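ATP:cob(I)alamin adenosyltransferase (Salmonella enterica subsp. enterica serovar Livingstone, PDB 5CX7) probably converts cob(I)alamin to adenosylcobalamin, the cofactor of propanediol dehydratase, and binds heme through its C-terminal domain. Local coordinates at residues S38-D41 with T45-V48; F14-Q19 with A139-G144. All blocks are in the same frame, centred on the assembly; numbering follows the deposited sequence.

From the N terminus the chain enters helix 14-31, whose first turns carry His18, an axial ligand of the heme iron, and form one side of contact 2. It then runs into strand 36-41 and turns back through 46-51; contact 1 closes this hairpin, with just three residues between its segments. Contact 2 closes a loop of 119 residues when the chain returns after helix 127-139, so contact 1 is nested inside it. The two meet at Leu17, whose CD2 lies 3.8 Å from Ile39 CG2 and whose CD1 lies 3.8 Å from Thr47 CG2. The first turns of helix 14-31 thus lie between the sheet, which Leu17 meets, and the loop 139-144, and both contacts touch the second subunit.

Contact 1 of 2, residues S38-D41 with T45-V48; sequences SIVD and TETV
Ile39 and Val48 face each other across a beta hairpin whose register is shifted by a classic beta bulge: Thr47 and Val48 both stand opposite Ile39. The evidence is a step of one residue, from Ile39 with Val48, a hydrogen-bonded antiparallel pair, to Val40 with Glu46, a non-hydrogen-bonded one. Ile39 O takes both bulge amides, Thr47 N at 2.8 Å and Val48 N at 3.1 Å, each in its carbonyl plane. Ile39 N returns a nearly straight bond to Val48 O (2.9 Å, 168° at the hydrogen). The two side chains lie alongside each other; with CG1 anti to the carbonyl carbon (chi1 -56°), Ile39 brings its CD1 to 4.1 Å from Val48 CB. Both side chains touch helix 14-31, while Val40, on the other sheet face, packs on helix 59-72. On its other side strand 46-51 pairs antiparallel, at Val48, with a strand of the second subunit, and the Val48 side chain comes within about 4 Å of a bound heme, so the hairpin borders both heme site and interface.

At the turn end Asp41 N bonds to Thr45 O, 3.0 Å away. One water bridges Asp41 OD2 and Thr45 OG1, and another joins OD2 to Thr47 OG1. Asp41 OD1 accepts from His43 N within the turn and from Thr45 N beyond it, the latter at 3.0 Å and 48° above the carboxylate plane.

Contact 2 of 2, residues F14-Q19 with A139-G144; sequences FHDLHQ and AAINVG. With HEM (protoporphyrin IX containing Fe), chain B.
His18 NE2 binds the heme iron at 2.0 Å, and His18 of the second subunit binds the same iron, which makes the site bis-histidine. With CG anti to the backbone N (chi1 -165°), His18 extends its imidazole to the porphyrin. Phe14 adds an apolar contact, its CZ 3.6 Å from the heme methyl CMA, and His18 CB sits over one face of its ring, displaced toward the rim.

A different side of this helix meets the segment 139-144. Here the contact is van der Waals packing without a hydrogen bond, centred on Ile141. Its CG2, anti to the carbonyl carbon, meets Gln19 CB at 3.6 Å and lies 3.8 Å from Asp16 O. The CD1 end of the other branch crosses the Asp16 side chain at about a right angle, 4.0 Å from OD1. The loop following helix 127-139 thus covers one side of the first helical turns, whose alpha-helical pattern shows in the i to i+4 bond from His18 N to Phe14 O (2.9 Å). Arg112 links the two segments, through a salt bridge to Asp16 OD2 and a weak hydrogen bond to Asn142 O. At the iron both axial positions are filled by protein, so the heme joins two subunits through iron-nitrogen bonds.

Contact 1 of 2, residues S38-D41 with T45-V48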
# COMPACT_ATOMS: atom_id res chain seq x y z
N SER E 38 8.53 20.38 -9.55
CA SER E 38 7.46 19.62 -10.06
C SER E 38 6.31 20.53 -10.42
O SER E 38 5.96 21.43 -9.68
CB SER E 38 6.97 18.56 -9.01
OG SER E 38 5.72 17.96 -9.44
N ILE E 39 5.71 20.25 -11.54
CA ILE E 39 4.53 20.98 -12.03
C ILE E 39 3.45 19.91 -12.29
O ILE E 39 3.68 18.97 -13.00
CB ILE E 39 4.78 21.78 -13.30
CG1 ILE E 39 5.96 22.75 -13.08
CG2 ILE E 39 3.56 22.57 -13.69
CD1 ILE E 39 6.47 23.41 -14.33
N VAL E 40 2.26 20.20 -11.78
CA VAL E 40 1.05 19.44 -12.09
C VAL E 40 0.04 20.36 -12.80
O VAL E 40 0.11 21.58 -12.72
CB VAL E 40 0.41 18.77 -10.86
CG1 VAL E 40 1.39 17.86 -10.15
CG2 VAL E 40 -0.16 19.80 -9.92
N ASP E 41 -0.83 19.77 -13.60
CA ASP E 41 -1.88 20.50 -14.26
C ASP E 41 -3.06 20.72 -13.32
O ASP E 41 -3.03 20.35 -12.14
CB ASP E 41 -2.26 19.84 -15.62
CG ASP E 41 -3.00 18.52 -15.47
OD1 ASP E 41 -3.46 18.14 -14.38
OD2 ASP E 41 -3.07 17.85 -16.52
N THR E 45 -2.41 16.05 -12.48
CA THR E 45 -1.54 15.16 -13.19
C THR E 45 -0.16 15.74 -13.27
O THR E 45 0.05 16.88 -13.78
CB THR E 45 -2.07 14.86 -14.61
OG1 THR E 45 -3.40 14.34 -14.47
CG2 THR E 45 -1.21 13.84 -15.38
N GLU E 46 0.83 14.93 -12.93
CA GLU E 46 2.24 15.28 -13.16
C GLU E 46 2.53 15.68 -14.58
O GLU E 46 2.35 14.86 -15.49
CB GLU E 46 3.23 14.11 -12.85
CG GLU E 46 3.39 14.08 -11.39
CD GLU E 46 4.57 13.16 -10.87
OE1 GLU E 46 4.50 12.28 -9.91
OE2 GLU E 46 5.63 13.36 -11.51
N THR E 47 3.12 16.86 -14.75
CA THR E 47 3.35 17.39 -16.08
C THR E 47 4.84 17.58 -16.34
O THR E 47 5.31 17.26 -17.42
CB THR E 47 2.51 18.66 -16.31
OG1 THR E 47 1.15 18.33 -16.11
CG2 THR E 47 2.67 19.17 -17.78
N VAL E 48 5.56 18.11 -15.35
CA VAL E 48 6.97 18.24 -15.43
C VAL E 48 7.59 17.86 -14.12
O VAL E 48 7.10 18.27 -13.08
CB VAL E 48 7.45 19.71 -15.73
CG1 VAL E 48 8.98 19.79 -15.93
CG2 VAL E 48 6.78 20.27 -16.95
O HOH W 1 -4.57 15.72 -16.73
O HOH W 2 -0.43 17.66 -18.02

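Contact 2 of 2, residues F14-Q19 with A139-G144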
# COMPACT_ATOMS: atom_id res chain seq x y z
N PHE E 14 3.42 25.16 -23.39
CA PHE E 14 4.80 24.71 -23.41
C PHE E 14 5.73 25.75 -22.87
O PHE E 14 6.58 25.51 -21.96
CB PHE E 14 5.31 24.31 -24.82
CG PHE E 14 6.83 24.14 -24.88
CD1 PHE E 14 7.42 23.05 -24.35
CD2 PHE E 14 7.64 25.20 -25.28
CE1 PHE E 14 8.80 22.92 -24.32
CE2 PHE E 14 9.03 25.10 -25.24
CZ PHE E 14 9.61 23.94 -24.75
N HIS E 15 5.62 26.97 -23.38
CA HIS E 15 6.42 28.06 -22.89
C HIS E 15 6.26 28.31 -21.36
O HIS E 15 7.22 28.61 -20.64
CB HIS E 15 6.10 29.36 -23.69
CG HIS E 15 6.87 30.56 -23.22
ND1 HIS E 15 8.17 30.84 -23.59
CD2 HIS E 15 6.49 31.57 -22.41
CE1 HIS E 15 8.57 31.96 -23.01
NE2 HIS E 15 7.56 32.43 -22.32
N ASP E 16 5.04 28.32 -20.87
CA ASP E 16 4.81 28.47 -19.41
C ASP E 16 5.60 27.43 -18.61
O ASP E 16 6.22 27.75 -17.62
CB ASP E 16 3.35 28.30 -19.04
CG ASP E 16 2.45 29.44 -19.54
OD1 ASP E 16 2.87 30.60 -19.49
OD2 ASP E 16 1.22 29.21 -19.76
N LEU E 17 5.46 26.19 -19.02
CA LEU E 17 6.10 25.06 -18.30
C LEU E 17 7.61 25.19 -18.35
O LEU E 17 8.30 24.96 -17.37
CB LEU E 17 5.68 23.73 -18.96
CG LEU E 17 4.18 23.38 -18.83
CD1 LEU E 17 3.82 22.19 -19.72
CD2 LEU E 17 3.73 23.15 -17.40
N HIS E 18 8.12 25.48 -19.55
CA HIS E 18 9.52 25.61 -19.77
C HIS E 18 10.12 26.72 -18.92
O HIS E 18 11.17 26.51 -18.33
CB HIS E 18 9.81 25.81 -21.27
CG HIS E 18 11.25 25.60 -21.61
ND1 HIS E 18 12.15 26.65 -21.70
CD2 HIS E 18 11.97 24.47 -21.83
CE1 HIS E 18 13.36 26.18 -21.97
NE2 HIS E 18 13.25 24.89 -22.04
N GLN E 19 9.49 27.87 -18.91
CA GLN E 19 9.95 29.03 -18.17
C GLN E 19 9.86 28.85 -16.69
O GLN E 19 10.78 29.23 -15.99
CB GLN E 19 9.25 30.35 -18.59
CG GLN E 19 9.59 30.71 -20.01
CD GLN E 19 11.10 30.78 -20.23
OE1 GLN E 19 11.74 31.68 -19.69
NE2 GLN E 19 11.66 29.90 -21.05
N ALA E 139 6.91 34.25 -10.80
CA ALA E 139 7.12 35.61 -11.32
C ALA E 139 7.66 35.62 -12.75
O ALA E 139 7.45 36.60 -13.44
CB ALA E 139 8.02 36.41 -10.37
N ALA E 140 8.35 34.56 -13.20
CA ALA E 140 8.88 34.50 -14.57
C ALA E 140 7.80 34.35 -15.63
O ALA E 140 8.07 34.55 -16.79
CB ALA E 140 9.90 33.38 -14.72
N ILE E 141 6.59 33.96 -15.25
CA ILE E 141 5.56 33.84 -16.22
C ILE E 141 4.37 34.64 -15.94
O ILE E 141 3.54 34.45 -16.72
CB ILE E 141 5.07 32.36 -16.49
CG1 ILE E 141 4.44 31.71 -15.25
CG2 ILE E 141 6.27 31.50 -16.95
CD1 ILE E 141 3.60 30.46 -15.58
N ASN E 142 4.11 35.45 -14.92
CA ASN E 142 2.61 36.06 -15.06
C ASN E 142 1.38 35.09 -15.12
O ASN E 142 0.72 34.64 -16.15
CB ASN E 142 2.67 36.85 -16.32
CG ASN E 142 3.13 38.25 -16.10
OD1 ASN E 142 2.25 38.96 -15.88
ND2 ASN E 142 4.41 38.68 -16.23
N VAL E 143 1.24 34.56 -13.94
CA VAL E 143 0.10 33.92 -13.53
C VAL E 143 0.03 34.42 -12.15
O VAL E 143 1.01 34.97 -11.65
CB VAL E 143 0.35 32.39 -13.49
CG1 VAL E 143 0.38 31.78 -14.88
CG2 VAL E 143 1.62 32.04 -12.75
N GLY E 144 -1.10 34.21 -11.55
CA GLY E 144 -1.30 34.55 -10.18
C GLY E 144 -1.26 33.30 -9.32
O GLY E 144 -1.32 32.17 -9.84
CHA HEM B . 15.48 25.67 -25.08
CHB HEM B . 12.68 21.77 -24.25
CHC HEM B . 14.15 22.06 -19.65
CHD HEM B . 17.21 25.63 -20.65
C1A HEM B . 14.60 24.65 -25.20
C2A HEM B . 13.85 24.39 -26.35
C3A HEM B . 13.06 23.30 -26.11
C4A HEM B . 13.32 22.84 -24.83
CMA HEM B . 12.06 22.67 -27.07
CAA HEM B . 13.85 25.20 -27.65
CBA HEM B . 12.62 26.14 -27.56
CGA HEM B . 12.82 27.48 -28.20
O1A HEM B . 12.31 27.70 -29.33
O2A HEM B . 13.47 28.38 -27.59
C1B HEM B . 12.85 21.49 -22.91
C2B HEM B . 12.17 20.47 -22.24
C3B HEM B . 12.57 20.54 -20.94
C4B HEM B . 13.52 21.67 -20.83
CMB HEM B . 11.18 19.52 -22.93
CAB HEM B . 12.08 19.59 -19.92
CBB HEM B . 12.41 19.52 -18.65
C1C HEM B . 15.09 23.06 -19.50
C2C HEM B . 15.72 23.40 -18.26
C3C HEM B . 16.62 24.44 -18.57
C4C HEM B . 16.49 24.69 -19.98
CMC HEM B . 15.47 22.76 -16.88
CAC HEM B . 17.58 25.22 -17.72
CBC HEM B . 17.80 25.07 -16.44
C1D HEM B . 16.94 25.89 -21.97
C2D HEM B . 17.70 26.98 -22.60
C3D HEM B . 17.22 27.04 -23.86
C4D HEM B . 16.20 25.95 -23.96
CMD HEM B . 18.78 27.82 -21.94
CAD HEM B . 17.70 28.00 -24.95
CBD HEM B . 17.38 29.47 -24.70
CGD HEM B . 16.32 30.02 -25.64
O1D HEM B . 16.53 31.11 -26.27
O2D HEM B . 15.23 29.41 -25.75
NA HEM B . 14.23 23.69 -24.25
NB HEM B . 13.63 22.15 -22.05
NC HEM B . 15.52 23.89 -20.50
ND HEM B . 16.05 25.31 -22.82
FE HEM B . 14.85 23.80 -22.47